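Local atomic coordinates of phosphodiesterase (Candida albicans, PDB entry 6CPU), a protein that belongs to the HD-clan phosphodiesterases, mainly helical metal-dependent enzymes, and carries a zinc ion and a magnesium ion within its helical body. Residues I46-P51 with L98-I103; A2-L7 with D17-F22; S118-L123 with K157-I162. One frame throughout, in Å; residues are numbered along the deposited sequence.

Contact 1: I46-P51 with L98-I103; sequences IVIIFP and LNILMI
Two parallel strands of the four-stranded sheet, 46-49 and 100-103, run side by side here, I46 paired with I100 and I49 with I103. The hydrogen bonds form the staggered ladder of a parallel pair: I46 O takes the amide of L101 N at 2.8 Å, L101 O receives I48 N, I48 O receives I103 N, and I103 O receives F50 N. The first bond reaches back to N99, ahead of strand 100-103: I46 N points straight at N99 O (3.1 Å), and N99 has positive phi (55°) just before the strand begins at I100. Beta-branched residues suit the extended backbone of such strands, and apolar ones suit faces covered by helices. I48 CD1 presses on I100 CG2 at 3.7 Å, while I46 CB and CG2 both touch I100 CG1. I46, I48, I100 and M102 share one face; there I100 and M102 rest on I91 and S88 of helix 84-94, the connecting helix of the beta-alpha-beta crossover joining the two strands. On the same side M102 SD lies obliquely to the F50 ring, 3.7 Å from F50 CE2, a Met-aromatic contact in which M102 CG comes in at the ring edge; F84 meets that ring edge-to-face. V47, I49, L101 and I103 occupy the other face, where V47 and L101 meet helix 110-124. There I103 holds CG1 between its backbone N and carbonyl carbon (chi1 71°), which carries I103 CD1 over toward strand 46-49, 3.9 Å from I49 CG1 and 4.1 Å from V47 CG1. I49 and I103 thus lie alongside each other, pointing the same way.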
loop_
_atom_site.group_PDB
_atom_site.type_symbol
_atom_site.label_atom_id
_atom_site.label_comp_id
_atom_site.label_asym_id
_atom_site.label_seq_id
_atom_site.Cartn_x
_atom_site.Cartn_y
_atom_site.Cartn_z
ATOM N N ILE A 46 -12.331 -15.592 11.149
ATOM C CA ILE A 46 -12.626 -14.895 12.384
ATOM C C ILE A 46 -14.140 -14.851 12.552
ATOM O O ILE A 46 -14.868 -14.444 11.634
ATOM C CB ILE A 46 -12.038 -13.478 12.396
ATOM C CG1 ILE A 46 -10.507 -13.546 12.404
ATOM C CG2 ILE A 46 -12.566 -12.674 13.598
ATOM C CD1 ILE A 46 -9.840 -12.211 12.186
ATOM N N VAL A 47 -14.611 -15.274 13.723
ATOM C CA VAL A 47 -16.042 -15.214 14.058
ATOM C C VAL A 47 -16.241 -14.145 15.120
ATOM O O VAL A 47 -15.565 -14.167 16.153
ATOM C CB VAL A 47 -16.579 -16.564 14.594
ATOM C CG1 VAL A 47 -18.042 -16.434 15.001
ATOM C CG2 VAL A 47 -16.400 -17.667 13.563
ATOM N N ILE A 48 -17.128 -13.188 14.857
ATOM C CA ILE A 48 -17.479 -12.170 15.852
ATOM C C ILE A 48 -18.895 -12.432 16.368
ATOM O O ILE A 48 -19.833 -12.514 15.589
ATOM C CB ILE A 48 -17.352 -10.739 15.305
ATOM C CG1 ILE A 48 -15.929 -10.495 14.785
ATOM C CG2 ILE A 48 -17.673 -9.715 16.387
ATOM C CD1 ILE A 48 -15.719 -9.121 14.185
ATOM N N ILE A 49 -19.022 -12.553 17.690
ATOM C CA ILE A 49 -20.313 -12.817 18.340
ATOM C C ILE A 49 -20.803 -11.533 18.986
ATOM O O ILE A 49 -20.186 -11.021 19.923
ATOM C CB ILE A 49 -20.209 -13.944 19.392
ATOM C CG1 ILE A 49 -19.459 -15.145 18.810
ATOM C CG2 ILE A 49 -21.605 -14.382 19.847
ATOM C CD1 ILE A 49 -19.226 -16.274 19.797
ATOM N N PHE A 50 -21.898 -11.006 18.445
ATOM C CA PHE A 50 -22.589 -9.841 18.996
ATOM C C PHE A 50 -23.750 -10.283 19.889
ATOM O O PHE A 50 -24.182 -11.436 19.817
ATOM C CB PHE A 50 -23.156 -8.973 17.870
ATOM C CG PHE A 50 -22.115 -8.281 17.057
ATOM C CD1 PHE A 50 -21.610 -7.054 17.458
ATOM C CD2 PHE A 50 -21.636 -8.854 15.886
ATOM C CE1 PHE A 50 -20.647 -6.399 16.707
ATOM C CE2 PHE A 50 -20.673 -8.202 15.129
ATOM C CZ PHE A 50 -20.184 -6.972 15.539
ATOM N N PRO A 51 -24.261 -9.366 20.732
ATOM C CA PRO A 51 -25.498 -9.636 21.491
ATOM C C PRO A 51 -26.708 -9.774 20.572
ATOM O O PRO A 51 -26.765 -9.107 19.532
ATOM C CB PRO A 51 -25.661 -8.396 22.381
ATOM C CG PRO A 51 -24.365 -7.669 22.334
ATOM C CD PRO A 51 -23.675 -8.053 21.063
ATOM N N LEU A 98 -10.299 -9.107 6.669
ATOM C CA LEU A 98 -10.035 -10.089 7.724
ATOM C C LEU A 98 -10.869 -11.385 7.757
ATOM O O LEU A 98 -10.814 -12.108 8.757
ATOM C CB LEU A 98 -10.140 -9.394 9.095
ATOM C CG LEU A 98 -9.096 -8.315 9.367
ATOM C CD1 LEU A 98 -9.322 -7.712 10.747
ATOM C CD2 LEU A 98 -7.688 -8.883 9.264
ATOM N N ASN A 99 -11.631 -11.679 6.715
ATOM C CA ASN A 99 -12.368 -12.972 6.608
ATOM C C ASN A 99 -13.275 -13.230 7.805
ATOM O O ASN A 99 -13.144 -14.250 8.482
ATOM C CB ASN A 99 -11.399 -14.132 6.444
ATOM C CG ASN A 99 -10.344 -13.846 5.417
ATOM O OD1 ASN A 99 -10.656 -13.684 4.230
ATOM N ND2 ASN A 99 -9.087 -13.746 5.864
ATOM N N ILE A 100 -14.164 -12.274 8.070
ATOM C CA ILE A 100 -14.995 -12.298 9.277
ATOM C C ILE A 100 -16.397 -12.834 8.983
ATOM O O ILE A 100 -17.018 -12.439 7.991
ATOM C CB ILE A 100 -15.104 -10.891 9.896
ATOM C CG1 ILE A 100 -13.759 -10.459 10.492
ATOM C CG2 ILE A 100 -16.200 -10.845 10.950
ATOM C CD1 ILE A 100 -13.625 -8.975 10.760
ATOM N N LEU A 101 -16.872 -13.732 9.846
ATOM C CA LEU A 101 -18.291 -14.108 9.942
ATOM C C LEU A 101 -18.877 -13.516 11.223
ATOM O O LEU A 101 -18.328 -13.733 12.305
ATOM C CB LEU A 101 -18.435 -15.618 10.009
ATOM C CG LEU A 101 -19.870 -16.141 10.053
ATOM C CD1 LEU A 101 -20.647 -15.660 8.833
ATOM C CD2 LEU A 101 -19.863 -17.649 10.120
ATOM N N MET A 102 -19.968 -12.771 11.098
ATOM C CA MET A 102 -20.639 -12.166 12.248
ATOM C C MET A 102 -21.882 -12.973 12.600
ATOM O O MET A 102 -22.686 -13.288 11.720
ATOM C CB MET A 102 -21.047 -10.728 11.935
ATOM C CG MET A 102 -19.880 -9.771 11.792
ATOM S SD MET A 102 -20.372 -8.073 11.442
ATOM C CE MET A 102 -20.743 -8.154 9.702
ATOM N N ILE A 103 -22.037 -13.302 13.880
ATOM C CA ILE A 103 -23.261 -13.941 14.368
ATOM C C ILE A 103 -23.829 -13.176 15.558
ATOM O O ILE A 103 -23.114 -12.437 16.230
ATOM C CB ILE A 103 -23.034 -15.424 14.765
ATOM C CG1 ILE A 103 -22.197 -15.548 16.036
ATOM C CG2 ILE A 103 -22.372 -16.195 13.631
ATOM C CD1 ILE A 103 -21.818 -16.977 16.371
#

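Contact 2: A2-L7 with D17-F22; sequences AEVLSL and DKYYKF
S6, F22 and V4 give up the most surface where residues 2-7 run parallel to 17-22. S6 is held by its backbone on one edge: S6 N donates to Y20 O and S6 O accepts F22 N, both at 2.8 Å. The S6 side chain meets the phenol end of Y19 obliquely, S6 CB lying 3.4 Å from Y19 CZ; the two hydroxyls are also fixed separately, S6 OG by V8 O and Y19 OH by L10 O. V4 continues the ladder: V4 N donates to K18 O, and V4 O accepts Y20 N at 2.7 Å. The branch at V4 CB brings a methyl against the Y19 ring, V4 CG1 lying 3.7 Å from Y19 CD1 and oblique to the ring. F22 works on the opposite face, its ring edge against L5 CD2, which lies in the ring plane 3.9 Å from F22 CE2. L5 also runs alongside Y20, and a water joins Y20 OH to E3 OE1, while E3 OE2 is engaged by K35 and H31. Helix 25-34 covers this side through H31, L28 and L32; the residues leading from one strand to the other touch V4, S6 and Y19 on the reverse. The pair is the outer part of a parallel alpha/beta sheet, with 16-21 as one of its two edge strands, and its link is a short non-helical connection in place of the usual crossover helix.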
loop_
_atom_site.group_PDB
_atom_site.type_symbol
_atom_site.label_atom_id
_atom_site.label_comp_id
_atom_site.label_asym_id
_atom_site.label_seq_id
_atom_site.Cartn_x
_atom_site.Cartn_y
_atom_site.Cartn_z
ATOM N N ALA A 2 -11.393 -21.566 14.070
ATOM C CA ALA A 2 -11.604 -20.115 13.987
ATOM C C ALA A 2 -11.044 -19.357 15.188
ATOM O O ALA A 2 -10.937 -19.896 16.292
ATOM C CB ALA A 2 -13.078 -19.810 13.851
ATOM N N GLU A 3 -10.683 -18.101 14.953
ATOM C CA GLU A 3 -10.446 -17.157 16.024
ATOM C C GLU A 3 -11.795 -16.531 16.338
ATOM O O GLU A 3 -12.452 -15.979 15.449
ATOM C CB GLU A 3 -9.438 -16.081 15.611
ATOM C CG GLU A 3 -9.339 -14.932 16.611
ATOM C CD GLU A 3 -8.126 -14.042 16.397
ATOM O OE1 GLU A 3 -7.007 -14.567 16.284
ATOM O OE2 GLU A 3 -8.283 -12.803 16.360
ATOM N N VAL A 4 -12.220 -16.616 17.595
ATOM C CA VAL A 4 -13.532 -16.131 17.988
ATOM C C VAL A 4 -13.363 -14.896 18.860
ATOM O O VAL A 4 -12.592 -14.905 19.825
ATOM C CB VAL A 4 -14.360 -17.210 18.722
ATOM C CG1 VAL A 4 -15.715 -16.649 19.129
ATOM C CG2 VAL A 4 -14.532 -18.456 17.855
ATOM N N LEU A 5 -14.067 -13.834 18.485
ATOM C CA LEU A 5 -14.039 -12.558 19.179
ATOM C C LEU A 5 -15.449 -12.334 19.663
ATOM O O LEU A 5 -16.368 -12.273 18.852
ATOM C CB LEU A 5 -13.621 -11.445 18.227
ATOM C CG LEU A 5 -12.350 -11.704 17.411
ATOM C CD1 LEU A 5 -12.036 -10.485 16.570
ATOM C CD2 LEU A 5 -11.156 -12.038 18.286
ATOM N N SER A 6 -15.639 -12.248 20.980
ATOM C CA SER A 6 -16.981 -12.186 21.542
ATOM C C SER A 6 -17.245 -10.979 22.432
ATOM O O SER A 6 -16.398 -10.568 23.232
ATOM C CB SER A 6 -17.273 -13.457 22.341
ATOM O OG SER A 6 -18.588 -13.402 22.860
ATOM N N LEU A 7 -18.448 -10.439 22.295
ATOM C CA LEU A 7 -18.934 -9.372 23.147
ATOM C C LEU A 7 -19.907 -9.917 24.191
ATOM O O LEU A 7 -20.432 -9.154 24.993
ATOM C CB LEU A 7 -19.623 -8.299 22.310
ATOM C CG LEU A 7 -18.688 -7.398 21.493
ATOM C CD1 LEU A 7 -19.473 -6.519 20.533
ATOM C CD2 LEU A 7 -17.836 -6.545 22.424
ATOM N N ASP A 17 -10.629 -22.233 17.883
ATOM C CA ASP A 17 -9.223 -22.463 18.228
ATOM C C ASP A 17 -8.831 -21.560 19.403
ATOM O O ASP A 17 -8.214 -22.011 20.363
ATOM C CB ASP A 17 -8.302 -22.160 17.031
ATOM C CG ASP A 17 -6.809 -22.343 17.354
ATOM O OD1 ASP A 17 -6.465 -23.223 18.172
ATOM O OD2 ASP A 17 -5.973 -21.611 16.780
ATOM N N LYS A 18 -9.184 -20.282 19.306
ATOM C CA LYS A 18 -8.880 -19.312 20.349
ATOM C C LYS A 18 -10.045 -18.338 20.472
ATOM O O LYS A 18 -10.635 -17.929 19.458
ATOM C CB LYS A 18 -7.592 -18.586 20.008
ATOM C CG LYS A 18 -6.981 -17.785 21.136
ATOM C CD LYS A 18 -5.598 -17.308 20.730
ATOM C CE LYS A 18 -4.894 -16.591 21.859
ATOM N NZ LYS A 18 -3.519 -16.191 21.457
ATOM N N TYR A 19 -10.377 -17.988 21.715
ATOM C CA TYR A 19 -11.553 -17.197 22.036
ATOM C C TYR A 19 -11.080 -15.954 22.784
ATOM O O TYR A 19 -10.314 -16.072 23.745
ATOM C CB TYR A 19 -12.492 -18.046 22.906
ATOM C CG TYR A 19 -13.847 -17.441 23.237
ATOM C CD1 TYR A 19 -15.001 -17.860 22.586
ATOM C CD2 TYR A 19 -13.979 -16.475 24.230
ATOM C CE1 TYR A 19 -16.236 -17.324 22.901
ATOM C CE2 TYR A 19 -15.210 -15.933 24.547
ATOM C CZ TYR A 19 -16.331 -16.361 23.884
ATOM O OH TYR A 19 -17.543 -15.814 24.208
ATOM N N TYR A 20 -11.512 -14.778 22.332
ATOM C CA TYR A 20 -11.216 -13.494 22.990
ATOM C C TYR A 20 -12.531 -12.899 23.415
ATOM O O TYR A 20 -13.437 -12.758 22.600
ATOM C CB TYR A 20 -10.523 -12.498 22.045
ATOM C CG TYR A 20 -9.121 -12.845 21.616
ATOM C CD1 TYR A 20 -8.025 -12.113 22.083
ATOM C CD2 TYR A 20 -8.880 -13.877 20.718
ATOM C CE1 TYR A 20 -6.737 -12.412 21.674
ATOM C CE2 TYR A 20 -7.596 -14.171 20.297
ATOM C CZ TYR A 20 -6.528 -13.441 20.784
ATOM O OH TYR A 20 -5.253 -13.756 20.374
ATOM N N LYS A 21 -12.655 -12.573 24.693
ATOM C CA LYS A 21 -13.845 -11.926 25.197
ATOM C C LYS A 21 -13.493 -10.468 25.391
ATOM O O LYS A 21 -12.562 -10.148 26.112
ATOM C CB LYS A 21 -14.305 -12.573 26.519
ATOM C CG LYS A 21 -15.439 -11.847 27.224
ATOM C CD LYS A 21 -16.755 -11.981 26.480
ATOM C CE LYS A 21 -17.734 -10.914 26.918
ATOM N NZ LYS A 21 -17.961 -10.981 28.386
ATOM N N PHE A 22 -14.233 -9.587 24.738
ATOM C CA PHE A 22 -13.983 -8.164 24.839
ATOM C C PHE A 22 -15.065 -7.515 25.683
ATOM O O PHE A 22 -16.243 -7.852 25.557
ATOM C CB PHE A 22 -13.902 -7.528 23.444
ATOM C CG PHE A 22 -12.698 -7.967 22.683
ATOM C CD1 PHE A 22 -11.461 -7.401 22.948
ATOM C CD2 PHE A 22 -12.783 -9.005 21.764
ATOM C CE1 PHE A 22 -10.326 -7.837 22.278
ATOM C CE2 PHE A 22 -11.653 -9.445 21.098
ATOM C CZ PHE A 22 -10.429 -8.854 21.350
HETATM O O HOH W 1 -5.310 -13.046 17.844
#

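Contact 3: S118-L123 with K157-I162; sequences SSAKEL and KIAGII
A159 packs against the helix from a backbone with positive phi (59°), a conformation unusual for a residue with a side chain. It is the third residue of a type II beta turn from K157 to G160, and its one methyl group is short enough to settle against the helix surface: A159 CB lies 4.5 Å from A120 CB and 4.4 Å from S119 CB. G160, also at positive phi, closes the turn with its N bonded to K157 O. S119 turns its hydroxyl back to Q115 O within the helix, leaving its CB to face the loop. Overlapping the turn is a classic beta bulge, I161 and I162 both facing I158. I158 O accepts the amides of both, from I161 N at 3.0 Å and from I162 N at 2.9 Å, while I158 N donates to I162 O. These three backbone bonds close the loop on itself, and the loop aims three isoleucines at helix 110-124. No hydrogen bond passes between the two segments; the contact is van der Waals packing. A120 and L123, which take the isoleucines, are one turn apart and lie on the same flank, while S119 meets A159. The short A120 side chain lets I161 CD1 come close, 4.1 Å from A120 CB. In I162, CG1 stands anti to the carbonyl carbon (chi1 -55°), which extends I162 CD1 to the helix, 3.9 Å from L123 CB and near A120 O. L123 crosses I158 at about a right angle, with L123 CD1 3.6 Å from I158 CG2. Y142 touches both of these residues, and N133 of helix 127-135 meets I158 and I162.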
loop_
_atom_site.group_PDB
_atom_site.type_symbol
_atom_site.label_atom_id
_atom_site.label_comp_id
_atom_site.label_asym_id
_atom_site.label_seq_id
_atom_site.Cartn_x
_atom_site.Cartn_y
_atom_site.Cartn_z
ATOM N N SER A 118 -15.241 -24.334 8.262
ATOM C CA SER A 118 -14.308 -25.366 7.814
ATOM C C SER A 118 -13.877 -25.132 6.369
ATOM O O SER A 118 -12.694 -25.229 6.050
ATOM C CB SER A 118 -14.912 -26.763 7.943
ATOM O OG SER A 118 -13.892 -27.727 7.714
ATOM N N SER A 119 -14.834 -24.813 5.506
ATOM C CA SER A 119 -14.531 -24.516 4.106
ATOM C C SER A 119 -13.602 -23.309 4.005
ATOM O O SER A 119 -12.617 -23.353 3.285
ATOM C CB SER A 119 -15.805 -24.255 3.307
ATOM O OG SER A 119 -16.562 -25.445 3.193
ATOM N N ALA A 120 -13.911 -22.241 4.739
ATOM C CA ALA A 120 -13.069 -21.047 4.728
ATOM C C ALA A 120 -11.653 -21.337 5.239
ATOM O O ALA A 120 -10.659 -20.904 4.636
ATOM C CB ALA A 120 -13.714 -19.925 5.534
ATOM N N LYS A 121 -11.539 -22.093 6.325
ATOM C CA LYS A 121 -10.211 -22.446 6.817
ATOM C C LYS A 121 -9.387 -23.177 5.756
ATOM O O LYS A 121 -8.211 -22.866 5.552
ATOM C CB LYS A 121 -10.293 -23.306 8.070
ATOM C CG LYS A 121 -8.926 -23.604 8.659
ATOM C CD LYS A 121 -9.024 -23.990 10.119
ATOM C CE LYS A 121 -7.678 -23.887 10.814
ATOM N NZ LYS A 121 -6.728 -24.886 10.264
ATOM N N GLU A 122 -10.011 -24.144 5.090
ATOM C CA GLU A 122 -9.342 -24.938 4.061
ATOM C C GLU A 122 -8.820 -24.053 2.924
ATOM O O GLU A 122 -7.763 -24.319 2.360
ATOM C CB GLU A 122 -10.281 -26.023 3.512
ATOM C CG GLU A 122 -10.405 -27.254 4.411
ATOM C CD GLU A 122 -11.621 -28.133 4.101
ATOM O OE1 GLU A 122 -12.212 -28.013 2.997
ATOM O OE2 GLU A 122 -11.989 -28.959 4.971
ATOM N N LEU A 123 -9.543 -22.980 2.619
ATOM C CA LEU A 123 -9.155 -22.063 1.544
ATOM C C LEU A 123 -8.182 -20.953 1.968
ATOM O O LEU A 123 -7.490 -20.385 1.124
ATOM C CB LEU A 123 -10.406 -21.445 0.926
ATOM C CG LEU A 123 -11.329 -22.465 0.247
ATOM C CD1 LEU A 123 -12.700 -21.866 -0.016
ATOM C CD2 LEU A 123 -10.721 -22.974 -1.053
ATOM N N LYS A 157 -18.992 -13.275 -1.518
ATOM C CA LYS A 157 -17.816 -13.767 -0.811
ATOM C C LYS A 157 -17.739 -15.284 -0.875
ATOM O O LYS A 157 -18.763 -15.967 -0.867
ATOM C CB LYS A 157 -17.883 -13.369 0.655
ATOM C CG LYS A 157 -17.864 -11.879 0.920
ATOM C CD LYS A 157 -17.994 -11.654 2.415
ATOM C CE LYS A 157 -18.154 -10.191 2.726
ATOM N NZ LYS A 157 -18.384 -9.970 4.175
ATOM N N ILE A 158 -16.515 -15.805 -0.895
ATOM C CA ILE A 158 -16.296 -17.250 -0.941
ATOM C C ILE A 158 -16.607 -17.839 0.435
ATOM O O ILE A 158 -16.050 -17.403 1.450
ATOM C CB ILE A 158 -14.858 -17.582 -1.389
ATOM C CG1 ILE A 158 -14.602 -17.031 -2.788
ATOM C CG2 ILE A 158 -14.607 -19.084 -1.383
ATOM C CD1 ILE A 158 -13.142 -17.026 -3.174
ATOM N N ALA A 159 -17.523 -18.812 0.455
ATOM C CA ALA A 159 -18.066 -19.396 1.694
ATOM C C ALA A 159 -18.745 -18.356 2.594
ATOM O O ALA A 159 -18.827 -18.525 3.808
ATOM C CB ALA A 159 -16.979 -20.138 2.458
ATOM N N GLY A 160 -19.242 -17.286 1.989
ATOM C CA GLY A 160 -19.825 -16.179 2.723
ATOM C C GLY A 160 -18.836 -15.391 3.554
ATOM O O GLY A 160 -19.243 -14.528 4.326
ATOM N N ILE A 161 -17.536 -15.657 3.396
ATOM C CA ILE A 161 -16.535 -15.091 4.301
ATOM C C ILE A 161 -15.346 -14.416 3.614
ATOM O O ILE A 161 -14.860 -13.382 4.079
ATOM C CB ILE A 161 -16.049 -16.213 5.253
ATOM C CG1 ILE A 161 -17.153 -16.543 6.268
ATOM C CG2 ILE A 161 -14.770 -15.842 5.969
ATOM C CD1 ILE A 161 -16.919 -17.845 7.017
ATOM N N ILE A 162 -14.853 -14.991 2.528
ATOM C CA ILE A 162 -13.612 -14.516 1.953
ATOM C C ILE A 162 -13.875 -13.544 0.804
ATOM O O ILE A 162 -14.530 -13.913 -0.163
ATOM C CB ILE A 162 -12.767 -15.688 1.403
ATOM C CG1 ILE A 162 -12.523 -16.733 2.490
ATOM C CG2 ILE A 162 -11.468 -15.161 0.819
ATOM C CD1 ILE A 162 -11.962 -18.033 1.944
#

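How the contacts relate
Contacts 1 and 2 build one parallel sheet, strands 46-49 and 2-6 lying next to each other inside it, so that V47 bonds to E3 and L5 and the side chains of I49 and V4 pack together. Each joins an inner strand to an edge strand. Contact 1, covered by helices 84-94 and 110-124, is buried and almost wholly aliphatic; in contact 2 residues 17-22 are largely exposed, and tyrosines, lysines and a water join the apolar residues. Contact 3 is buried too, but joins a helix to a loop without hydrogen bonds between them. Its helix 110-124 also packs on V47 and L101 of contact 1, and I161 on N99 and L101; it does not touch contact 2.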